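Long-range contacts in variant surface glycoprotein MITAT 1.1 (Trypanosoma brucei brucei, PDB 5LY9), which forms a coat on the parasite surface, and expression of a series of antigenically distinct versions lets the trypanosome evade the host immune response: residues L14-T19 with D141-A146; T18-K23 with A156-E161. All coordinates share one frame; numbering follows the deposited sequence.

Interaction 1. Residues L14-T19 with D141-A146; sequences LCKLTT and DDQECA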
loop_
_atom_site.group_PDB
_atom_site.type_symbol
_atom_site.label_atom_id
_atom_site.label_comp_id
_atom_site.label_asym_id
_atom_site.label_seq_id
_atom_site.Cartn_x
_atom_site.Cartn_y
_atom_site.Cartn_z
ATOM N N LEU A 14 -13.204 -15.517 -16.126
ATOM C CA LEU A 14 -11.991 -15.497 -15.366
ATOM C C LEU A 14 -10.931 -14.632 -16.012
ATOM O O LEU A 14 -10.221 -13.915 -15.309
ATOM C CB LEU A 14 -11.420 -16.920 -15.107
ATOM C CG LEU A 14 -12.336 -17.768 -14.175
ATOM C CD1 LEU A 14 -11.941 -19.212 -14.292
ATOM C CD2 LEU A 14 -12.285 -17.303 -12.733
ATOM N N CYS A 15 -10.793 -14.724 -17.332
ATOM C CA CYS A 15 -9.892 -13.790 -18.084
ATOM C C CYS A 15 -10.270 -12.303 -17.868
ATOM O O CYS A 15 -9.443 -11.467 -17.628
ATOM C CB CYS A 15 -9.874 -14.069 -19.564
ATOM S SG CYS A 15 -9.090 -15.645 -19.982
ATOM N N LYS A 16 -11.562 -12.000 -17.893
ATOM C CA LYS A 16 -12.036 -10.642 -17.618
ATOM C C LYS A 16 -11.672 -10.224 -16.213
ATOM O O LYS A 16 -11.242 -9.089 -16.004
ATOM C CB LYS A 16 -13.569 -10.545 -17.833
ATOM C CG LYS A 16 -13.986 -10.639 -19.292
ATOM C CD LYS A 16 -15.503 -10.866 -19.399
ATOM C CE LYS A 16 -16.370 -9.734 -19.087
ATOM N NZ LYS A 16 -17.836 -9.935 -19.439
ATOM N N LEU A 17 -11.840 -11.113 -15.261
ATOM C CA LEU A 17 -11.543 -10.775 -13.870
ATOM C C LEU A 17 -10.067 -10.556 -13.686
ATOM O O LEU A 17 -9.688 -9.561 -13.045
ATOM C CB LEU A 17 -12.064 -11.845 -12.935
ATOM C CG LEU A 17 -11.772 -11.713 -11.428
ATOM C CD1 LEU A 17 -12.375 -10.405 -10.877
ATOM C CD2 LEU A 17 -12.261 -12.926 -10.616
ATOM N N THR A 18 -9.215 -11.474 -14.211
ATOM C CA THR A 18 -7.798 -11.256 -14.038
ATOM C C THR A 18 -7.334 -9.928 -14.682
ATOM O O THR A 18 -6.509 -9.215 -14.109
ATOM C CB THR A 18 -6.932 -12.506 -14.420
ATOM O OG1 THR A 18 -5.600 -12.262 -13.969
ATOM C CG2 THR A 18 -6.905 -12.653 -15.854
ATOM N N THR A 19 -7.899 -9.585 -15.855
ATOM C CA THR A 19 -7.655 -8.285 -16.483
ATOM C C THR A 19 -8.052 -7.113 -15.559
ATOM O O THR A 19 -7.286 -6.185 -15.383
ATOM C CB THR A 19 -8.392 -8.224 -17.841
ATOM O OG1 THR A 19 -7.947 -9.342 -18.666
ATOM C CG2 THR A 19 -8.134 -6.925 -18.507
ATOM N N ASP A 141 -8.478 -16.501 -27.694
ATOM C CA ASP A 141 -9.428 -16.100 -28.722
ATOM C C ASP A 141 -9.608 -14.592 -28.776
ATOM O O ASP A 141 -8.677 -13.825 -29.065
ATOM C CB ASP A 141 -10.716 -16.842 -28.488
ATOM C CG ASP A 141 -10.605 -18.364 -28.803
ATOM O OD1 ASP A 141 -9.798 -18.907 -29.673
ATOM O OD2 ASP A 141 -11.409 -18.991 -28.138
ATOM N N ASP A 142 -10.781 -14.127 -28.536
ATOM C CA ASP A 142 -10.910 -12.687 -28.659
ATOM C C ASP A 142 -10.828 -11.980 -27.312
ATOM O O ASP A 142 -11.138 -10.827 -27.265
ATOM C CB ASP A 142 -12.210 -12.356 -29.371
ATOM C CG ASP A 142 -13.429 -12.924 -28.701
ATOM O OD1 ASP A 142 -13.318 -13.918 -27.933
ATOM O OD2 ASP A 142 -14.558 -12.387 -28.996
ATOM N N GLN A 143 -10.470 -12.672 -26.228
ATOM C CA GLN A 143 -10.548 -12.110 -24.883
ATOM C C GLN A 143 -9.131 -11.825 -24.362
ATOM O O GLN A 143 -8.301 -12.739 -24.327
ATOM C CB GLN A 143 -11.247 -13.113 -23.976
ATOM C CG GLN A 143 -11.349 -12.763 -22.500
ATOM C CD GLN A 143 -11.849 -11.384 -22.189
ATOM O OE1 GLN A 143 -12.970 -11.075 -22.625
ATOM N NE2 GLN A 143 -11.051 -10.522 -21.400
ATOM N N GLU A 144 -8.880 -10.594 -23.933
ATOM C CA GLU A 144 -7.631 -10.315 -23.257
ATOM C C GLU A 144 -7.518 -11.247 -22.038
ATOM O O GLU A 144 -8.458 -11.395 -21.228
ATOM C CB GLU A 144 -7.580 -8.880 -22.834
ATOM C CG GLU A 144 -6.330 -8.447 -22.201
ATOM C CD GLU A 144 -5.074 -8.413 -23.038
ATOM O OE1 GLU A 144 -5.073 -8.688 -24.250
ATOM O OE2 GLU A 144 -4.018 -8.030 -22.423
ATOM N N CYS A 145 -6.371 -11.891 -21.944
ATOM C CA CYS A 145 -6.077 -12.821 -20.861
ATOM C C CYS A 145 -4.564 -12.923 -20.627
ATOM O O CYS A 145 -3.944 -13.971 -20.922
ATOM C CB CYS A 145 -6.691 -14.164 -21.202
ATOM S SG CYS A 145 -7.013 -15.186 -19.745
ATOM N N ALA A 146 -3.996 -11.842 -20.112
ATOM C CA ALA A 146 -2.561 -11.759 -19.931
ATOM C C ALA A 146 -2.383 -12.355 -18.536
ATOM O O ALA A 146 -2.811 -11.754 -17.494
ATOM C CB ALA A 146 -2.021 -10.349 -20.001
HETATM O O HOH W 1 -5.289 -9.537 -18.917
#

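Interaction 2. Residues T18-K23 with A156-E161; sequences TTELSK and AATRTE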
loop_
_atom_site.group_PDB
_atom_site.type_symbol
_atom_site.label_atom_id
_atom_site.label_comp_id
_atom_site.label_asym_id
_atom_site.label_seq_id
_atom_site.Cartn_x
_atom_site.Cartn_y
_atom_site.Cartn_z
ATOM N N THR A 18 -9.215 -11.474 -14.211
ATOM C CA THR A 18 -7.798 -11.256 -14.038
ATOM C C THR A 18 -7.334 -9.928 -14.682
ATOM O O THR A 18 -6.509 -9.215 -14.109
ATOM C CB THR A 18 -6.932 -12.506 -14.420
ATOM O OG1 THR A 18 -5.600 -12.262 -13.969
ATOM C CG2 THR A 18 -6.905 -12.653 -15.854
ATOM N N THR A 19 -7.899 -9.585 -15.855
ATOM C CA THR A 19 -7.655 -8.285 -16.483
ATOM C C THR A 19 -8.052 -7.113 -15.559
ATOM O O THR A 19 -7.286 -6.185 -15.383
ATOM C CB THR A 19 -8.392 -8.224 -17.841
ATOM O OG1 THR A 19 -7.947 -9.342 -18.666
ATOM C CG2 THR A 19 -8.134 -6.925 -18.507
ATOM N N GLU A 20 -9.204 -7.195 -14.966
ATOM C CA GLU A 20 -9.649 -6.133 -14.068
ATOM C C GLU A 20 -8.726 -6.027 -12.845
ATOM O O GLU A 20 -8.262 -4.925 -12.483
ATOM C CB GLU A 20 -11.098 -6.321 -13.620
ATOM C CG GLU A 20 -11.569 -5.251 -12.620
ATOM C CD GLU A 20 -13.071 -5.080 -12.590
ATOM O OE1 GLU A 20 -13.679 -4.760 -13.688
ATOM O OE2 GLU A 20 -13.628 -5.368 -11.493
ATOM N N LEU A 21 -8.450 -7.176 -12.232
ATOM C CA LEU A 21 -7.635 -7.245 -11.033
ATOM C C LEU A 21 -6.236 -6.703 -11.249
ATOM O O LEU A 21 -5.615 -6.186 -10.343
ATOM C CB LEU A 21 -7.644 -8.611 -10.377
ATOM C CG LEU A 21 -8.953 -9.237 -9.884
ATOM C CD1 LEU A 21 -8.626 -10.650 -9.384
ATOM C CD2 LEU A 21 -9.543 -8.383 -8.778
ATOM N N SER A 22 -5.740 -6.790 -12.463
ATOM C CA SER A 22 -4.396 -6.374 -12.817
ATOM C C SER A 22 -4.167 -4.887 -12.518
ATOM O O SER A 22 -3.039 -4.529 -12.241
ATOM C CB SER A 22 -4.111 -6.690 -14.312
ATOM O OG SER A 22 -4.766 -5.745 -15.084
ATOM N N LYS A 23 -5.217 -4.061 -12.466
ATOM C CA LYS A 23 -5.067 -2.630 -12.231
ATOM C C LYS A 23 -5.348 -2.188 -10.828
ATOM O O LYS A 23 -5.151 -1.018 -10.526
ATOM C CB LYS A 23 -5.926 -1.788 -13.187
ATOM C CG LYS A 23 -5.479 -1.851 -14.633
ATOM C CD LYS A 23 -6.140 -0.757 -15.496
ATOM C CE LYS A 23 -5.418 -0.640 -16.836
ATOM N NZ LYS A 23 -6.155 0.436 -17.588
ATOM N N ALA A 156 -6.701 3.773 -13.392
ATOM C CA ALA A 156 -8.107 3.728 -13.061
ATOM C C ALA A 156 -8.540 2.327 -13.529
ATOM O O ALA A 156 -8.554 2.051 -14.717
ATOM C CB ALA A 156 -8.846 4.788 -13.798
ATOM N N ALA A 157 -8.919 1.494 -12.579
ATOM C CA ALA A 157 -9.377 0.120 -12.859
ATOM C C ALA A 157 -10.856 0.061 -13.222
ATOM O O ALA A 157 -11.675 0.968 -12.923
ATOM C CB ALA A 157 -9.125 -0.690 -11.639
ATOM N N THR A 158 -11.236 -0.999 -13.924
ATOM C CA THR A 158 -12.633 -1.214 -14.205
ATOM C C THR A 158 -13.337 -1.743 -12.963
ATOM O O THR A 158 -12.704 -2.215 -12.057
ATOM C CB THR A 158 -12.838 -2.114 -15.393
ATOM O OG1 THR A 158 -12.233 -3.406 -15.179
ATOM C CG2 THR A 158 -12.270 -1.475 -16.642
ATOM N N ARG A 159 -14.665 -1.650 -12.959
ATOM C CA ARG A 159 -15.474 -2.012 -11.833
ATOM C C ARG A 159 -16.637 -2.872 -12.224
ATOM O O ARG A 159 -17.660 -2.930 -11.508
ATOM C CB ARG A 159 -16.001 -0.686 -11.232
ATOM C CG ARG A 159 -14.866 0.105 -10.614
ATOM C CD ARG A 159 -14.703 -0.266 -9.171
ATOM N NE ARG A 159 -13.600 0.441 -8.516
ATOM C CZ ARG A 159 -13.325 0.322 -7.218
ATOM N NH1 ARG A 159 -14.033 -0.452 -6.411
ATOM N NH2 ARG A 159 -12.304 0.993 -6.738
ATOM N N THR A 160 -16.463 -3.651 -13.304
ATOM C CA THR A 160 -17.529 -4.514 -13.745
ATOM C C THR A 160 -17.389 -5.919 -13.313
ATOM O O THR A 160 -18.411 -6.665 -13.279
ATOM C CB THR A 160 -17.614 -4.489 -15.312
ATOM O OG1 THR A 160 -16.316 -4.506 -15.910
ATOM C CG2 THR A 160 -18.330 -3.179 -15.720
ATOM N N GLU A 161 -16.138 -6.358 -13.051
ATOM C CA GLU A 161 -15.936 -7.773 -12.785
ATOM C C GLU A 161 -15.996 -8.100 -11.289
ATOM O O GLU A 161 -16.381 -9.226 -10.910
ATOM C CB GLU A 161 -14.662 -8.310 -13.406
ATOM C CG GLU A 161 -14.469 -7.893 -14.874
ATOM C CD GLU A 161 -15.701 -8.198 -15.726
ATOM O OE1 GLU A 161 -16.298 -9.295 -15.604
ATOM O OE2 GLU A 161 -16.100 -7.255 -16.476
HETATM O O HOH W 2 -8.955 -2.811 -14.354
HETATM O O HOH W 3 -9.253 0.287 -16.833
HETATM O O HOH W 4 -5.727 3.171 -16.264
#

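Interaction 1. Residues L14-T19 with D141-A146
Cys15 on helix 8-21 and Cys145, just past strand 143-144, are joined by a disulfide that staples the edge strand of a small three-stranded antiparallel sheet to the first helix of this A-type VSG domain. The sulfurs, Cys15 SG and Cys145 SG, are 2.1 Å apart, and the bridge is left-handed, with chi3 at -73°. Both cysteines are buried, and Leu109 of helix 62-114 packs against Cys145.

Beside it, Gln143 reaches over the same turn of helix 8-21. From its CB the chain sets out with CG opposite the backbone N (chi1 176°), and CG settles 3.5 Å from Cys15 CB. A bend at the next bond turns the amide across the aliphatic part of Lys16, the two side chains meeting at about a right angle: Gln143 CD is 3.7 Å from Lys16 CG. Gln143 OE1 also comes to lie against the same Lys16 methylene, in van der Waals contact only. The other branch, NE2, folds back to the next peptide of its own strand and donates to Glu144 O at 2.7 Å. That bond lies in the carbonyl plane on a lone pair and close to the amide plane, which should fix the rotation of the amide.

One turn further on, Thr19 faces the same peptide, Thr19 OG1 lying 3.3 Å from Glu144 O without a hydrogen bond between them. Its OG1 gives a hydrogen bond to Cys15 O, the backbone acceptor of Thr19 N, and the two donors arrive from opposite faces of that carbonyl. No direct hydrogen bond crosses between the segments; instead, a water donates to Thr19 OG1 at 2.7 Å and accepts from Ala146 N at 2.9 Å.

Interaction 2. Residues T18-K23 with A156-E161
Glu20 gives the largest share of the buried surface here, its carboxylate inserted among the backbone amides of the irregular segment 156-161. The side chain leaves the helix trans to N (chi1 177°) and stays extended, which carries OE1 to the loop residues 158-161. Two successive amides converge on this oxygen: Glu161 N binds Glu20 OE1 at 3.0 Å and 159°, while Thr160 N, also at 3.0 Å from Glu20 OE1, makes a more bent bond. Both come in on the syn side, somewhat out of the carboxylate plane. Thr158 OG1 donates to the same oxygen, although its 2.5 Å separation from Glu20 OE1 is too short to be taken at face value. The other oxygen, OE2, forms a salt bridge with Arg253 and accepts from Leu162 N. Arg253 probably offsets the charge of Glu20 itself and so eases its closeness to Glu161, whose OE2 lies 4.5 Å from Glu20 OE1.

Lys23 and Ala157 make a looser, apolar contact, with Lys23 CB 3.7 Å from Ala157 CB. The extended lysine runs past Ala156, and two waters join its NZ to the backbone of that residue, one through Ala156 O and the other through Ala156 N. A third water links Glu20 O to Thr158 N.

The loop is thereby laid along the C-terminal end of helix 8-21; helix 62-114 packs against that helix through Leu21, helix 24-55 holds Ala157 N and Arg159 through Glu27, and helix 244-254 contributes Arg253.

In the fold
From the N terminus, the chain enters helix 8-21, whose residues 14-19 and 18-23 begin both contacts. It then runs out and back through the long helices 24-55 and 62-114, and interaction 1 closes this excursion at 141-146, on the last strand of the small sheet and just beyond it. Interaction 2 closes a second loop at 156-161, in the connection leading to strand 173-174. Because the contacts start and finish in the same order, their loops cross rather than nest, sharing Thr18 and Thr19. Together they bind the sheet edge and the following loop to successive turns of one helix, and they touch each other where Lys16 and Leu17 pack against Glu161.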